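Local coordinates for periplasmic binding protein/LacI transcriptional regulator (Shewanella sp. ANA-3, PDB 5OCP) that binds L-arabinofuranose in both anomeric forms in the periplasm, probably delivering the sugar to an ABC transporter for uptake, at residues 51-56 with 75-80; 69-74 with 92-97. All coordinates share one frame; numbering follows the deposited sequence.

Contact 1 of 2, residues 51-56 with 75-80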
ATOM      1  N   SER A  51       2.612  23.043   9.762  1.00 16.89           N
ATOM      2  CA  SER A  51       3.939  23.633   9.606  1.00 17.76           C
ATOM      3  C   SER A  51       4.243  23.998   8.193  1.00 18.89           C
ATOM      4  O   SER A  51       4.766  25.077   7.904  1.00 18.96           O
ATOM      5  CB  SER A  51       5.000  22.690  10.204  1.00 20.16           C
ATOM      6  OG  SER A  51       6.277  23.221  10.055  1.00 21.65           O
ATOM      7  N   PHE A  52       3.858  23.121   7.263  1.00 16.93           N
ATOM      8  CA  PHE A  52       4.023  23.491   5.867  1.00 15.47           C
ATOM      9  C   PHE A  52       3.280  24.766   5.490  1.00 14.76           C
ATOM     10  O   PHE A  52       3.845  25.578   4.721  1.00 15.92           O
ATOM     11  CB  PHE A  52       3.465  22.398   4.918  1.00 15.20           C
ATOM     12  CG  PHE A  52       4.143  21.085   5.028  1.00 16.05           C
ATOM     13  CD1 PHE A  52       5.468  20.980   5.336  1.00 15.32           C
ATOM     14  CD2 PHE A  52       3.427  19.919   4.686  1.00 15.13           C
ATOM     15  CE1 PHE A  52       6.100  19.756   5.444  1.00 17.96           C
ATOM     16  CE2 PHE A  52       4.064  18.708   4.749  1.00 17.52           C
ATOM     17  CZ  PHE A  52       5.366  18.613   5.141  1.00 16.33           C
ATOM     18  N   ILE A  53       2.068  24.936   5.988  1.00 16.81           N
ATOM     19  CA  ILE A  53       1.285  26.142   5.718  1.00 17.13           C
ATOM     20  C   ILE A  53       1.970  27.380   6.379  1.00 18.54           C
ATOM     21  O   ILE A  53       2.222  28.362   5.704  1.00 20.06           O
ATOM     22  CB  ILE A  53      -0.115  26.001   6.264  1.00 20.17           C
ATOM     23  CG1 ILE A  53      -0.943  24.960   5.450  1.00 22.50           C
ATOM     24  CG2 ILE A  53      -0.889  27.320   6.190  1.00 20.61           C
ATOM     25  CD1 ILE A  53      -2.191  24.499   6.140  1.00 21.95           C
ATOM     26  N   ALA A  54       2.387  27.228   7.615  1.00 20.81           N
ATOM     27  CA  ALA A  54       3.185  28.314   8.297  1.00 20.34           C
ATOM     28  C   ALA A  54       4.425  28.714   7.568  1.00 21.42           C
ATOM     29  O   ALA A  54       4.815  29.917   7.567  1.00 23.11           O
ATOM     30  CB  ALA A  54       3.494  27.875   9.710  1.00 21.59           C
ATOM     31  N   GLN A  55       5.112  27.748   6.953  1.00 18.39           N
ATOM     32  CA  GLN A  55       6.323  28.001   6.169  1.00 19.40           C
ATOM     33  C   GLN A  55       6.093  28.533   4.769  1.00 20.68           C
ATOM     34  O   GLN A  55       7.041  28.888   4.085  1.00 24.12           O
ATOM     35  CB  GLN A  55       7.221  26.757   6.148  1.00 19.91           C
ATOM     36  CG  GLN A  55       7.699  26.377   7.556  1.00 22.51           C
ATOM     37  CD  GLN A  55       8.659  25.251   7.512  1.00 23.81           C
ATOM     38  OE1 GLN A  55       9.748  25.359   6.916  1.00 26.41           O
ATOM     39  NE2 GLN A  55       8.293  24.171   8.142  1.00 27.66           N
ATOM     40  N   GLY A  56       4.837  28.609   4.316  1.00 19.89           N
ATOM     41  CA  GLY A  56       4.529  29.141   3.004  1.00 22.56           C
ATOM     42  C   GLY A  56       5.027  28.302   1.839  1.00 20.64           C
ATOM     43  O   GLY A  56       5.478  28.821   0.805  1.00 22.99           O
ATOM     44  N   LYS A  75      -9.085  22.931   4.973  1.00 21.77           N
ATOM     45  CA  LYS A  75      -9.658  24.314   4.865  1.00 23.39           C
ATOM     46  C   LYS A  75      -8.622  25.403   5.146  1.00 22.42           C
ATOM     47  O   LYS A  75      -8.525  26.379   4.421  1.00 22.45           O
ATOM     48  CB  LYS A  75     -10.867  24.435   5.784  1.00 25.45           C
ATOM     49  CG  LYS A  75     -12.133  23.865   5.194  1.00 29.31           C
ATOM     50  CD  LYS A  75     -13.196  23.656   6.244  1.00 37.48           C
ATOM     51  CE  LYS A  75     -13.629  24.956   6.890  1.00 44.60           C
ATOM     52  NZ  LYS A  75     -14.982  24.805   7.534  1.00 49.20           N
ATOM     53  N   GLU A  76      -7.741  25.108   6.083  1.00 21.98           N
ATOM     54  CA  GLU A  76      -6.597  25.965   6.346  1.00 22.81           C
ATOM     55  C   GLU A  76      -5.685  26.123   5.154  1.00 22.11           C
ATOM     56  O   GLU A  76      -5.221  27.228   4.841  1.00 23.03           O
ATOM     57  CB  GLU A  76      -5.806  25.444   7.557  1.00 25.76           C
ATOM     58  CG  GLU A  76      -6.501  25.650   8.904  1.00 30.36           C
ATOM     59  CD  GLU A  76      -5.870  24.892  10.058  1.00 37.33           C
ATOM     60  OE1 GLU A  76      -4.667  24.630  10.023  1.00 36.20           O
ATOM     61  OE2 GLU A  76      -6.594  24.565  11.039  1.00 42.79           O
ATOM     62  N   ALA A  77      -5.303  24.995   4.503  1.00 18.76           N
ATOM     63  CA  ALA A  77      -4.580  25.092   3.302  1.00 19.20           C
ATOM     64  C   ALA A  77      -5.263  25.909   2.183  1.00 19.12           C
ATOM     65  O   ALA A  77      -4.617  26.634   1.416  1.00 19.84           O
ATOM     66  CB  ALA A  77      -4.226  23.689   2.800  1.00 19.27           C
ATOM     67  N   LYS A  78      -6.567  25.754   2.082  1.00 21.41           N
ATOM     68  CA  LYS A  78      -7.295  26.412   1.062  1.00 23.98           C
ATOM     69  C   LYS A  78      -7.261  27.941   1.291  1.00 24.05           C
ATOM     70  O   LYS A  78      -6.997  28.722   0.382  1.00 27.33           O
ATOM     71  CB  LYS A  78      -8.713  25.909   1.002  1.00 27.26           C
ATOM     72  CG  LYS A  78      -9.424  26.477  -0.232  1.00 33.99           C
ATOM     73  CD  LYS A  78     -10.779  25.785  -0.405  1.00 38.76           C
ATOM     74  CE  LYS A  78     -11.596  26.376  -1.565  1.00 44.95           C
ATOM     75  NZ  LYS A  78     -11.205  25.739  -2.857  1.00 49.37           N
ATOM     76  N   ARG A  79      -7.477  28.321   2.505  1.00 26.95           N
ATOM     77  CA  ARG A  79      -7.404  29.765   2.916  1.00 30.22           C
ATOM     78  C   ARG A  79      -6.038  30.340   2.681  1.00 29.42           C
ATOM     79  O   ARG A  79      -5.927  31.457   2.237  1.00 28.37           O
ATOM     80  CB  ARG A  79      -7.839  29.918   4.371  1.00 33.55           C
ATOM     81  CG  ARG A  79      -9.336  29.738   4.586  1.00 39.61           C
ATOM     82  CD  ARG A  79      -9.782  30.115   6.015  1.00 48.87           C
ATOM     83  NE  ARG A  79      -9.376  29.151   7.068  1.00 54.61           N
ATOM     84  CZ  ARG A  79     -10.146  28.206   7.644  1.00 53.88           C
ATOM     85  NH1 ARG A  79     -11.433  28.029   7.327  1.00 58.52           N
ATOM     86  NH2 ARG A  79      -9.619  27.415   8.575  1.00 55.61           N
ATOM     87  N   ALA A  80      -4.996  29.519   2.872  1.00 24.61           N
ATOM     88  CA  ALA A  80      -3.632  29.869   2.541  1.00 25.54           C
ATOM     89  C   ALA A  80      -3.265  29.855   1.082  1.00 22.76           C
ATOM     90  O   ALA A  80      -2.141  30.183   0.753  1.00 23.87           O
ATOM     91  CB  ALA A  80      -2.684  28.956   3.317  1.00 24.96           C
TER
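I53, on the last turn of helix 42-54, reaches across to A77 on helix 71-79 and to A80 just after it, and this one isoleucine supplies every contact atom on its side. The contact is apolar. The two branches of I53 divide the work. Its longer arm, with CG1 anti to the carbonyl carbon (chi1 -70°) and extended beyond, carries CD1 onto the backbone between E76 and A77, where CD1 lies 3.6 Å from A77 N. The same methyl is 4.0 Å from A77 CB and touches the CB of E76, so it rests on a patch of helix surface between two successive side-chain roots. The shorter branch, CG2, meets the methyl of A80, with I53 CG2 and A80 CB 3.8 Å apart. I53 CA and A77 CA are 6.4 Å apart, the closest CA pair across the contact, and the small methyls of A77 and A80 are consistent with that close approach. I53 also packs on I60 of strand 59-62, in the parallel sheet.

E76 meets I53 through its CB and backbone C; its carboxylate is engaged by R50, about one turn earlier on helix 42-54, with a salt bridge between E76 OE2 and R50 NH2 that links the same two helices. Past I53, helix 42-54 closes at G56, whose positive phi belongs to a Schellman motif; there G56 N donates to I53 O at 3.0 Å.

With 142 Å² buried in all, the interface is small. It rests on van der Waals packing of one branched apolar side chain against methyls and backbone, without directional bonds between the two segments, while R50, outside them, probably adds an electrostatic link between the helices through E76.

Contact 2 of 2, residues 69-74 with 92-97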
ATOM      1  N   GLY A  69     -11.198  13.060   9.313  1.00 18.96           N
ATOM      2  CA  GLY A  69     -10.574  14.043  10.209  1.00 19.43           C
ATOM      3  C   GLY A  69      -9.716  15.071   9.531  1.00 18.57           C
ATOM      4  O   GLY A  69      -8.953  15.790  10.194  1.00 21.47           O
ATOM      5  N   TRP A  70      -9.785  15.137   8.215  1.00 17.39           N
ATOM      6  CA  TRP A  70      -8.942  16.035   7.443  1.00 18.58           C
ATOM      7  C   TRP A  70      -9.518  17.412   7.141  1.00 16.66           C
ATOM      8  O   TRP A  70      -8.779  18.314   6.688  1.00 18.91           O
ATOM      9  CB  TRP A  70      -8.500  15.405   6.108  1.00 17.56           C
ATOM     10  CG  TRP A  70      -7.669  14.154   6.366  1.00 17.70           C
ATOM     11  CD1 TRP A  70      -8.110  12.895   6.341  1.00 16.21           C
ATOM     12  CD2 TRP A  70      -6.269  14.105   6.700  1.00 16.31           C
ATOM     13  NE1 TRP A  70      -7.073  12.015   6.606  1.00 18.93           N
ATOM     14  CE2 TRP A  70      -5.929  12.750   6.831  1.00 17.63           C
ATOM     15  CE3 TRP A  70      -5.271  15.070   6.850  1.00 18.65           C
ATOM     16  CZ2 TRP A  70      -4.640  12.335   7.161  1.00 16.34           C
ATOM     17  CZ3 TRP A  70      -4.007  14.647   7.157  1.00 18.15           C
ATOM     18  CH2 TRP A  70      -3.695  13.281   7.283  1.00 16.38           C
ATOM     19  N   LYS A  71     -10.817  17.583   7.260  1.00 21.09           N
ATOM     20  CA  LYS A  71     -11.417  18.814   6.755  1.00 21.29           C
ATOM     21  C   LYS A  71     -10.880  20.137   7.313  1.00 19.68           C
ATOM     22  O   LYS A  71     -10.558  21.096   6.561  1.00 21.76           O
ATOM     23  CB  LYS A  71     -12.962  18.755   6.961  1.00 27.70           C
ATOM     24  CG  LYS A  71     -13.691  19.960   6.363  1.00 34.54           C
ATOM     25  CD  LYS A  71     -15.172  19.742   6.053  1.00 37.00           C
ATOM     26  CE  LYS A  71     -15.954  19.236   7.268  1.00 44.08           C
ATOM     27  NZ  LYS A  71     -17.381  19.714   7.292  1.00 49.68           N
ATOM     28  N   PRO A  72     -10.684  20.188   8.624  1.00 21.67           N
ATOM     29  CA  PRO A  72     -10.148  21.460   9.186  1.00 20.70           C
ATOM     30  C   PRO A  72      -8.818  21.863   8.589  1.00 22.63           C
ATOM     31  O   PRO A  72      -8.670  23.022   8.147  1.00 20.14           O
ATOM     32  CB  PRO A  72     -10.049  21.180  10.670  1.00 23.37           C
ATOM     33  CG  PRO A  72     -11.016  20.099  10.924  1.00 23.56           C
ATOM     34  CD  PRO A  72     -11.009  19.231   9.668  1.00 23.38           C
ATOM     35  N   VAL A  73      -7.839  20.907   8.541  1.00 20.16           N
ATOM     36  CA  VAL A  73      -6.535  21.267   7.977  1.00 18.17           C
ATOM     37  C   VAL A  73      -6.598  21.567   6.500  1.00 18.38           C
ATOM     38  O   VAL A  73      -5.906  22.459   6.029  1.00 18.24           O
ATOM     39  CB  VAL A  73      -5.402  20.278   8.413  1.00 20.38           C
ATOM     40  CG1 VAL A  73      -5.420  18.941   7.616  1.00 19.65           C
ATOM     41  CG2 VAL A  73      -4.073  20.974   8.358  1.00 20.12           C
ATOM     42  N   LEU A  74      -7.451  20.873   5.719  1.00 17.82           N
ATOM     43  CA  LEU A  74      -7.583  21.167   4.337  1.00 16.96           C
ATOM     44  C   LEU A  74      -8.164  22.549   4.116  1.00 15.93           C
ATOM     45  O   LEU A  74      -7.749  23.259   3.235  1.00 17.51           O
ATOM     46  CB  LEU A  74      -8.457  20.119   3.607  1.00 16.71           C
ATOM     47  CG  LEU A  74      -7.683  18.794   3.525  1.00 18.97           C
ATOM     48  CD1 LEU A  74      -8.565  17.678   3.016  1.00 20.26           C
ATOM     49  CD2 LEU A  74      -6.436  18.907   2.697  1.00 21.67           C
ATOM     50  N   LYS A  92     -11.956  11.156   3.168  1.00 20.88           N
ATOM     51  CA  LYS A  92     -13.402  11.377   2.994  1.00 26.36           C
ATOM     52  C   LYS A  92     -13.716  12.825   3.294  1.00 22.80           C
ATOM     53  O   LYS A  92     -13.620  13.244   4.448  1.00 25.50           O
ATOM     54  CB  LYS A  92     -14.210  10.431   3.890  1.00 32.20           C
ATOM     55  CG  LYS A  92     -14.126   8.975   3.478  1.00 41.90           C
ATOM     56  CD  LYS A  92     -14.597   8.625   2.081  1.00 48.82           C
ATOM     57  CE  LYS A  92     -14.377   7.150   1.768  1.00 54.24           C
ATOM     58  NZ  LYS A  92     -15.306   6.223   2.491  1.00 55.95           N
ATOM     59  N   VAL A  93     -14.005  13.607   2.281  1.00 22.04           N
ATOM     60  CA  VAL A  93     -14.424  14.968   2.489  1.00 23.49           C
ATOM     61  C   VAL A  93     -15.656  15.235   1.651  1.00 25.24           C
ATOM     62  O   VAL A  93     -15.893  14.586   0.697  1.00 27.38           O
ATOM     63  CB  VAL A  93     -13.354  16.012   2.184  1.00 26.77           C
ATOM     64  CG1 VAL A  93     -12.241  15.918   3.176  1.00 31.58           C
ATOM     65  CG2 VAL A  93     -12.839  15.897   0.794  1.00 28.04           C
ATOM     66  N   ASP A  94     -16.435  16.238   2.048  1.00 30.00           N
ATOM     67  CA  ASP A  94     -17.671  16.574   1.344  1.00 30.00           C
ATOM     68  C   ASP A  94     -17.523  17.634   0.249  1.00 30.00           C
ATOM     69  O   ASP A  94     -18.491  17.953  -0.439  1.00 30.00           O
ATOM     70  CB  ASP A  94     -18.746  17.011   2.343  1.00 30.00           C
ATOM     71  CG  ASP A  94     -18.337  18.230   3.144  1.00 30.00           C
ATOM     72  OD1 ASP A  94     -17.218  18.740   2.924  1.00 30.00           O
ATOM     73  OD2 ASP A  94     -19.134  18.681   3.994  1.00 30.00           O
ATOM     74  N   ASP A  95     -16.320  18.176   0.087  1.00 25.01           N
ATOM     75  CA  ASP A  95     -16.096  19.171  -0.909  1.00 23.58           C
ATOM     76  C   ASP A  95     -14.808  18.925  -1.577  1.00 23.94           C
ATOM     77  O   ASP A  95     -13.797  19.166  -1.061  1.00 23.37           O
ATOM     78  CB  ASP A  95     -16.083  20.512  -0.184  1.00 28.47           C
ATOM     79  CG  ASP A  95     -15.793  21.675  -1.066  1.00 28.34           C
ATOM     80  OD1 ASP A  95     -15.608  21.528  -2.247  1.00 32.53           O
ATOM     81  OD2 ASP A  95     -15.775  22.777  -0.538  1.00 34.18           O
ATOM     82  N   ASP A  96     -14.872  18.544  -2.855  1.00 30.00           N
ATOM     83  CA  ASP A  96     -13.683  18.225  -3.594  1.00 30.00           C
ATOM     84  C   ASP A  96     -12.792  19.409  -4.027  1.00 30.00           C
ATOM     85  O   ASP A  96     -11.768  19.213  -4.597  1.00 30.00           O
ATOM     86  CB  ASP A  96     -14.000  17.243  -4.717  1.00 30.00           C
ATOM     87  CG  ASP A  96     -14.476  15.862  -4.189  1.00 30.00           C
ATOM     88  OD1 ASP A  96     -14.378  15.548  -3.009  1.00 30.00           O
ATOM     89  OD2 ASP A  96     -14.986  15.069  -4.982  1.00 30.00           O
ATOM     90  N   SER A  97     -13.224  20.648  -3.746  1.00 21.62           N
ATOM     91  CA  SER A  97     -12.408  21.782  -3.968  1.00 21.27           C
ATOM     92  C   SER A  97     -11.366  21.876  -2.861  1.00 21.05           C
ATOM     93  O   SER A  97     -10.514  22.693  -2.945  1.00 24.81           O
ATOM     94  CB  SER A  97     -13.211  23.062  -4.018  1.00 26.30           C
ATOM     95  OG  SER A  97     -13.687  23.386  -2.768  1.00 27.59           O
TER
HETATM   96  O   HOH W   1     -11.420  13.676   6.233  1.00 19.50           O
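The start of helix 71-79 packs against the loop that joins strand 84-87 to strand 101-104 in the parallel sheet of the N-terminal lobe, a Rossmann-like alpha/beta domain of the periplasmic binding protein fold. L74 and V93 form the apolar centre: L74 CD1 meets V93 CG1 at 4.1 Å, the two side chains crossing at about a right angle. L74 is buried, also touching I91 and L98 of the same connection.

Toward the solvent side, the side chains of K71 and D94 likewise cross at about a right angle. The CG of K71 stands anti to the backbone N (chi1 -176°), and bends farther along the chain bring the amine toward the carboxylate. The resulting salt bridge is long, with K71 NZ 3.9 Å from D94 OD2, so the attraction is probably modest; K71 CD lies at the same distance from D94 OD1.

A water bridges the backbones near the helix start, accepting from W70 N at 3.0 Å and donating to K92 O at 2.9 Å. It also lies in the plane of the W70 indole, at the ring edge. W70 itself turns to helix 42-54, while its NE1 donates to V66 O.

Farther along the loop, an Asx turn shapes the chain: D95 OD1 accepts from both S97 OG (2.7 Å) and S97 N (3.0 Å), which approach from one face of the carboxylate plane.

In the fold
Both contacts use helix 71-79, contact 2 at its start and contact 1 toward its end, with centres 14 Å apart. Their segments alternate along the chain in the order 51-56, 69-74, 75-80, 92-97. Contact 1 joins the helix to the preceding helix 42-54, and contact 2 joins it to the loop after strand 84-87. The two also touch: K78 NZ probably donates to S97 O, and I53 CD1 packs near V73 O. Both belong to the lobe built on the six-stranded parallel sheet, and both involve a helix on the outside of that lobe, remote from the interlobe cleft that holds the arabinofuranose.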